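Local coordinates for protein cellobiose 2-epimerase (Spirochaeta thermophila DSM 6192, PDB 5ZIG) that probably catalyses the reversible epimerization of cellobiose to 4-O-beta-D-glucosyl-D-mannose, at residues M191-F205 / A216-I228. Sequence-based numbering, arbitrary orientation.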
loop_
_atom_site.group_PDB
_atom_site.type_symbol
_atom_site.label_atom_id
_atom_site.label_comp_id
_atom_site.label_asym_id
_atom_site.label_seq_id
_atom_site.Cartn_x
_atom_site.Cartn_y
_atom_site.Cartn_z
ATOM N N MET A 191 1.311 3.662 13.205
ATOM C CA MET A 191 1.080 2.341 12.610
ATOM C C MET A 191 1.307 2.395 11.111
ATOM O O MET A 191 1.911 1.492 10.524
ATOM C CB MET A 191 -0.345 1.870 12.957
ATOM C CG MET A 191 -1.085 0.804 12.077
ATOM S SD MET A 191 -1.549 1.278 10.399
ATOM C CE MET A 191 -2.877 2.438 10.806
ATOM N N ASN A 192 0.894 3.498 10.497
ATOM C CA ASN A 192 0.912 3.601 9.051
ATOM C C ASN A 192 2.325 3.414 8.510
ATOM O O ASN A 192 2.560 2.605 7.602
ATOM C CB ASN A 192 0.327 4.955 8.654
ATOM C CG ASN A 192 0.208 5.109 7.176
ATOM O OD1 ASN A 192 -0.419 4.289 6.504
ATOM N ND2 ASN A 192 0.820 6.157 6.650
ATOM N N THR A 193 3.286 4.141 9.085
ATOM C CA THR A 193 4.672 4.003 8.657
ATOM C C THR A 193 5.227 2.624 8.993
ATOM O O THR A 193 5.982 2.037 8.204
ATOM C CB THR A 193 5.516 5.104 9.301
ATOM O OG1 THR A 193 5.171 6.363 8.702
ATOM C CG2 THR A 193 6.978 4.834 9.086
ATOM N N HIS A 194 4.858 2.077 10.145
ATOM C CA HIS A 194 5.361 0.752 10.490
ATOM C C HIS A 194 4.844 -0.306 9.525
ATOM O O HIS A 194 5.596 -1.207 9.128
ATOM C CB HIS A 194 5.011 0.415 11.937
ATOM C CG HIS A 194 5.953 1.037 12.916
ATOM N ND1 HIS A 194 5.813 2.335 13.352
ATOM C CD2 HIS A 194 7.092 0.571 13.481
ATOM C CE1 HIS A 194 6.796 2.626 14.184
ATOM N NE2 HIS A 194 7.589 1.576 14.278
ATOM N N LEU A 195 3.580 -0.182 9.097
ATOM C CA LEU A 195 3.011 -1.181 8.195
ATOM C C LEU A 195 3.716 -1.151 6.853
ATOM O O LEU A 195 3.968 -2.193 6.241
ATOM C CB LEU A 195 1.508 -0.945 8.010
ATOM C CG LEU A 195 0.778 -1.881 7.028
ATOM C CD1 LEU A 195 0.744 -3.254 7.643
ATOM C CD2 LEU A 195 -0.653 -1.445 6.721
ATOM N N HIS A 196 4.044 0.029 6.347
ATOM C CA HIS A 196 4.626 0.022 5.015
ATOM C C HIS A 196 6.110 -0.291 5.033
ATOM O O HIS A 196 6.661 -0.699 4.003
ATOM C CB HIS A 196 4.284 1.334 4.308
ATOM C CG HIS A 196 2.846 1.383 3.890
ATOM N ND1 HIS A 196 2.395 0.799 2.723
ATOM C CD2 HIS A 196 1.748 1.879 4.511
ATOM C CE1 HIS A 196 1.090 0.973 2.624
ATOM N NE2 HIS A 196 0.671 1.612 3.701
ATOM N N ILE A 197 6.754 -0.179 6.188
ATOM C CA ILE A 197 8.113 -0.693 6.280
ATOM C C ILE A 197 8.094 -2.212 6.233
ATOM O O ILE A 197 8.875 -2.846 5.510
ATOM C CB ILE A 197 8.811 -0.175 7.546
ATOM C CG1 ILE A 197 9.161 1.303 7.380
ATOM C CG2 ILE A 197 10.084 -0.980 7.786
ATOM C CD1 ILE A 197 9.150 2.081 8.693
ATOM N N LEU A 198 7.190 -2.823 6.994
ATOM C CA LEU A 198 6.978 -4.258 6.864
ATOM C C LEU A 198 6.735 -4.628 5.406
ATOM O O LEU A 198 7.356 -5.557 4.870
ATOM C CB LEU A 198 5.806 -4.681 7.751
ATOM C CG LEU A 198 5.367 -6.131 7.606
ATOM C CD1 LEU A 198 6.358 -7.080 8.266
ATOM C CD2 LEU A 198 3.956 -6.334 8.162
ATOM N N GLU A 199 5.874 -3.857 4.729
ATOM C CA GLU A 199 5.502 -4.171 3.352
ATOM C C GLU A 199 6.721 -4.186 2.446
ATOM O O GLU A 199 6.927 -5.133 1.666
ATOM C CB GLU A 199 4.458 -3.163 2.865
ATOM C CG GLU A 199 4.230 -3.116 1.366
ATOM C CD GLU A 199 3.375 -1.921 0.961
ATOM O OE1 GLU A 199 3.834 -0.761 1.085
ATOM O OE2 GLU A 199 2.225 -2.137 0.550
ATOM N N ALA A 200 7.554 -3.148 2.556
ATOM C CA ALA A 200 8.806 -3.086 1.813
ATOM C C ALA A 200 9.690 -4.286 2.111
ATOM O O ALA A 200 10.292 -4.864 1.201
ATOM C CB ALA A 200 9.554 -1.787 2.161
ATOM N N TYR A 201 9.814 -4.645 3.390
ATOM C CA TYR A 201 10.812 -5.639 3.788
ATOM C C TYR A 201 10.420 -7.031 3.319
ATOM O O TYR A 201 11.277 -7.782 2.841
ATOM C CB TYR A 201 11.014 -5.617 5.299
ATOM C CG TYR A 201 11.822 -4.426 5.793
ATOM C CD1 TYR A 201 12.189 -3.399 4.927
ATOM C CD2 TYR A 201 12.227 -4.340 7.112
ATOM C CE1 TYR A 201 12.931 -2.306 5.374
ATOM C CE2 TYR A 201 12.976 -3.228 7.584
ATOM C CZ TYR A 201 13.327 -2.229 6.702
ATOM O OH TYR A 201 14.077 -1.139 7.135
ATOM N N SER A 202 9.140 -7.398 3.458
ATOM C CA SER A 202 8.665 -8.660 2.878
ATOM C C SER A 202 9.135 -8.809 1.435
ATOM O O SER A 202 9.657 -9.860 1.044
ATOM C CB SER A 202 7.136 -8.759 2.953
ATOM O OG SER A 202 6.684 -8.912 4.293
ATOM N N THR A 203 9.005 -7.743 0.644
ATOM C CA THR A 203 9.379 -7.785 -0.768
ATOM C C THR A 203 10.901 -7.759 -0.953
ATOM O O THR A 203 11.430 -8.447 -1.837
ATOM C CB THR A 203 8.680 -6.623 -1.512
ATOM O OG1 THR A 203 7.283 -6.919 -1.648
ATOM C CG2 THR A 203 9.263 -6.387 -2.911
ATOM N N LEU A 204 11.626 -6.983 -0.137
ATOM C CA LEU A 204 13.089 -7.025 -0.208
ATOM C C LEU A 204 13.604 -8.407 0.184
ATOM O O LEU A 204 14.536 -8.930 -0.437
ATOM C CB LEU A 204 13.705 -5.927 0.678
ATOM C CG LEU A 204 15.240 -5.803 0.663
ATOM C CD1 LEU A 204 15.766 -5.477 -0.744
ATOM C CD2 LEU A 204 15.771 -4.809 1.699
ATOM N N PHE A 205 12.970 -9.034 1.175
ATOM C CA PHE A 205 13.346 -10.396 1.559
ATOM C C PHE A 205 12.974 -11.416 0.482
ATOM O O PHE A 205 13.741 -12.348 0.214
ATOM C CB PHE A 205 12.690 -10.773 2.887
ATOM C CG PHE A 205 13.016 -12.168 3.354
ATOM C CD1 PHE A 205 14.259 -12.461 3.888
ATOM C CD2 PHE A 205 12.074 -13.186 3.253
ATOM C CE1 PHE A 205 14.558 -13.736 4.317
ATOM C CE2 PHE A 205 12.361 -14.462 3.678
ATOM C CZ PHE A 205 13.604 -14.741 4.212
ATOM N N ALA A 216 14.643 -8.124 10.707
ATOM C CA ALA A 216 13.858 -6.897 10.864
ATOM C C ALA A 216 12.363 -7.185 10.747
ATOM O O ALA A 216 11.552 -6.599 11.477
ATOM C CB ALA A 216 14.296 -5.852 9.839
ATOM N N MET A 217 11.987 -8.113 9.854
ATOM C CA MET A 217 10.590 -8.545 9.734
ATOM C C MET A 217 10.070 -9.143 11.040
ATOM O O MET A 217 8.988 -8.783 11.510
ATOM C CB MET A 217 10.447 -9.549 8.587
ATOM C CG MET A 217 10.570 -8.910 7.209
ATOM S SD MET A 217 10.819 -10.117 5.891
ATOM C CE MET A 217 9.183 -10.883 5.736
ATOM N N GLU A 218 10.839 -10.049 11.647
ATOM C CA GLU A 218 10.488 -10.577 12.962
ATOM C C GLU A 218 10.225 -9.452 13.953
ATOM O O GLU A 218 9.169 -9.408 14.590
ATOM C CB GLU A 218 11.615 -11.473 13.479
ATOM C CG GLU A 218 11.965 -12.673 12.581
ATOM C CD GLU A 218 12.934 -13.650 13.259
ATOM O OE1 GLU A 218 14.021 -13.196 13.674
ATOM O OE2 GLU A 218 12.648 -14.861 13.337
ATOM N N HIS A 219 11.192 -8.531 14.088
ATOM C CA HIS A 219 11.005 -7.383 14.967
ATOM C C HIS A 219 9.666 -6.697 14.695
ATOM O O HIS A 219 8.894 -6.419 15.619
ATOM C CB HIS A 219 12.143 -6.381 14.773
ATOM C CG HIS A 219 11.999 -5.154 15.611
ATOM N ND1 HIS A 219 11.896 -5.199 16.985
ATOM C CD2 HIS A 219 11.954 -3.845 15.274
ATOM C CE1 HIS A 219 11.796 -3.968 17.459
ATOM N NE2 HIS A 219 11.829 -3.128 16.441
ATOM N N LEU A 220 9.380 -6.425 13.417
ATOM C CA LEU A 220 8.147 -5.718 13.054
ATOM C C LEU A 220 6.911 -6.510 13.465
ATOM O O LEU A 220 5.923 -5.933 13.937
ATOM C CB LEU A 220 8.141 -5.422 11.549
ATOM C CG LEU A 220 8.959 -4.175 11.182
ATOM C CD1 LEU A 220 9.332 -4.112 9.718
ATOM C CD2 LEU A 220 8.223 -2.908 11.615
ATOM N N ILE A 221 6.953 -7.837 13.310
ATOM C CA ILE A 221 5.798 -8.653 13.679
ATOM C C ILE A 221 5.524 -8.535 15.174
ATOM O O ILE A 221 4.367 -8.404 15.596
ATOM C CB ILE A 221 6.000 -10.120 13.238
ATOM C CG1 ILE A 221 5.896 -10.223 11.716
ATOM C CG2 ILE A 221 4.923 -11.000 13.828
ATOM C CD1 ILE A 221 6.998 -10.971 11.053
ATOM N N LEU A 222 6.582 -8.542 15.992
ATOM C CA LEU A 222 6.394 -8.398 17.434
ATOM C C LEU A 222 5.837 -7.028 17.805
ATOM O O LEU A 222 5.071 -6.914 18.767
ATOM C CB LEU A 222 7.718 -8.644 18.174
ATOM C CG LEU A 222 8.207 -10.096 18.262
ATOM C CD1 LEU A 222 9.668 -10.118 18.636
ATOM C CD2 LEU A 222 7.392 -10.898 19.270
ATOM N N ILE A 223 6.226 -5.976 17.077
ATOM C CA ILE A 223 5.656 -4.654 17.313
ATOM C C ILE A 223 4.154 -4.688 17.048
ATOM O O ILE A 223 3.343 -4.194 17.847
ATOM C CB ILE A 223 6.357 -3.607 16.424
ATOM C CG1 ILE A 223 7.847 -3.537 16.729
ATOM C CG2 ILE A 223 5.676 -2.242 16.533
ATOM C CD1 ILE A 223 8.161 -3.116 18.138
ATOM N N PHE A 224 3.769 -5.281 15.916
ATOM C CA PHE A 224 2.356 -5.381 15.567
ATOM C C PHE A 224 1.607 -6.268 16.550
ATOM O O PHE A 224 0.533 -5.889 17.020
ATOM C CB PHE A 224 2.208 -5.886 14.132
ATOM C CG PHE A 224 2.254 -4.780 13.100
ATOM C CD1 PHE A 224 1.100 -4.071 12.776
ATOM C CD2 PHE A 224 3.449 -4.430 12.477
ATOM C CE1 PHE A 224 1.137 -3.043 11.836
ATOM C CE2 PHE A 224 3.500 -3.408 11.534
ATOM C CZ PHE A 224 2.342 -2.708 11.216
ATOM N N ARG A 225 2.188 -7.421 16.921
ATOM C CA ARG A 225 1.525 -8.312 17.878
ATOM C C ARG A 225 1.328 -7.643 19.230
ATOM O O ARG A 225 0.313 -7.873 19.900
ATOM C CB ARG A 225 2.321 -9.609 18.074
ATOM C CG ARG A 225 1.570 -10.655 18.915
ATOM C CD ARG A 225 0.278 -11.052 18.177
ATOM N NE ARG A 225 -0.650 -11.890 18.937
ATOM C CZ ARG A 225 -1.633 -11.409 19.693
ATOM N NH1 ARG A 225 -1.803 -10.096 19.806
ATOM N NH2 ARG A 225 -2.439 -12.231 20.345
ATOM N N THR A 226 2.291 -6.821 19.660
ATOM C CA THR A 226 2.287 -6.339 21.039
ATOM C C THR A 226 1.771 -4.913 21.169
ATOM O O THR A 226 0.988 -4.625 22.077
ATOM C CB THR A 226 3.695 -6.410 21.664
ATOM O OG1 THR A 226 4.254 -7.722 21.514
ATOM C CG2 THR A 226 3.628 -6.069 23.137
ATOM N N HIS A 227 2.223 -3.999 20.309
ATOM C CA HIS A 227 1.890 -2.594 20.492
ATOM C C HIS A 227 0.815 -2.105 19.523
ATOM O O HIS A 227 -0.105 -1.397 19.940
ATOM C CB HIS A 227 3.148 -1.710 20.363
ATOM C CG HIS A 227 4.226 -2.024 21.361
ATOM N ND1 HIS A 227 4.035 -1.938 22.727
ATOM C CD2 HIS A 227 5.510 -2.426 21.189
ATOM C CE1 HIS A 227 5.147 -2.289 23.352
ATOM N NE2 HIS A 227 6.058 -2.589 22.444
ATOM N N ILE A 228 0.887 -2.470 18.245
ATOM C CA ILE A 228 0.021 -1.854 17.248
ATOM C C ILE A 228 -1.322 -2.564 17.153
ATOM O O ILE A 228 -2.376 -1.922 17.154
ATOM C CB ILE A 228 0.729 -1.798 15.880
ATOM C CG1 ILE A 228 2.047 -1.024 16.028
ATOM C CG2 ILE A 228 -0.224 -1.189 14.834
ATOM C CD1 ILE A 228 2.670 -0.505 14.731
#
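The F224 ring drives its edge into the backbone of 191-205, CZ lying 3.5 Å from L195 CA with H194 O also near the ring plane, while I228 CD1 covers one face over its centre. That same CD1 touches H194 CB, and I228 CG2 meets M191 CG at 3.5 Å. The Y201 ring carries I197 CG2 on one face, toward the rim; A216 CB approaches it obliquely, 3.7 Å from Y201 CE2. L220 CD2 reaches the edge of the H194 imidazole, whose nitrogens bond to T190 O and Y164 N, fixing the ring's rotation. L220 is a knob among H194, I197, L198 and Y201; H194 returns the fit among L220, I223, F224 and I228. M217 CG touches Y201 CB; its SD stands 4.7 Å from the centre of the F205 ring, an oblique Met-aromatic contact, and the chi3 bend (73°) swings CE to 3.5 Å from S202 OG. An alanine at M217 is likely to open a gap between the helices beside Y201, S202 and F205. The axes of 191-205 and 216-228 come within 9.9 Å, their directions 149° apart: a buried, near-antiparallel pair of consecutive helices with knobs-into-holes packing, as found in the (alpha/alpha)6 barrel of this epimerase family.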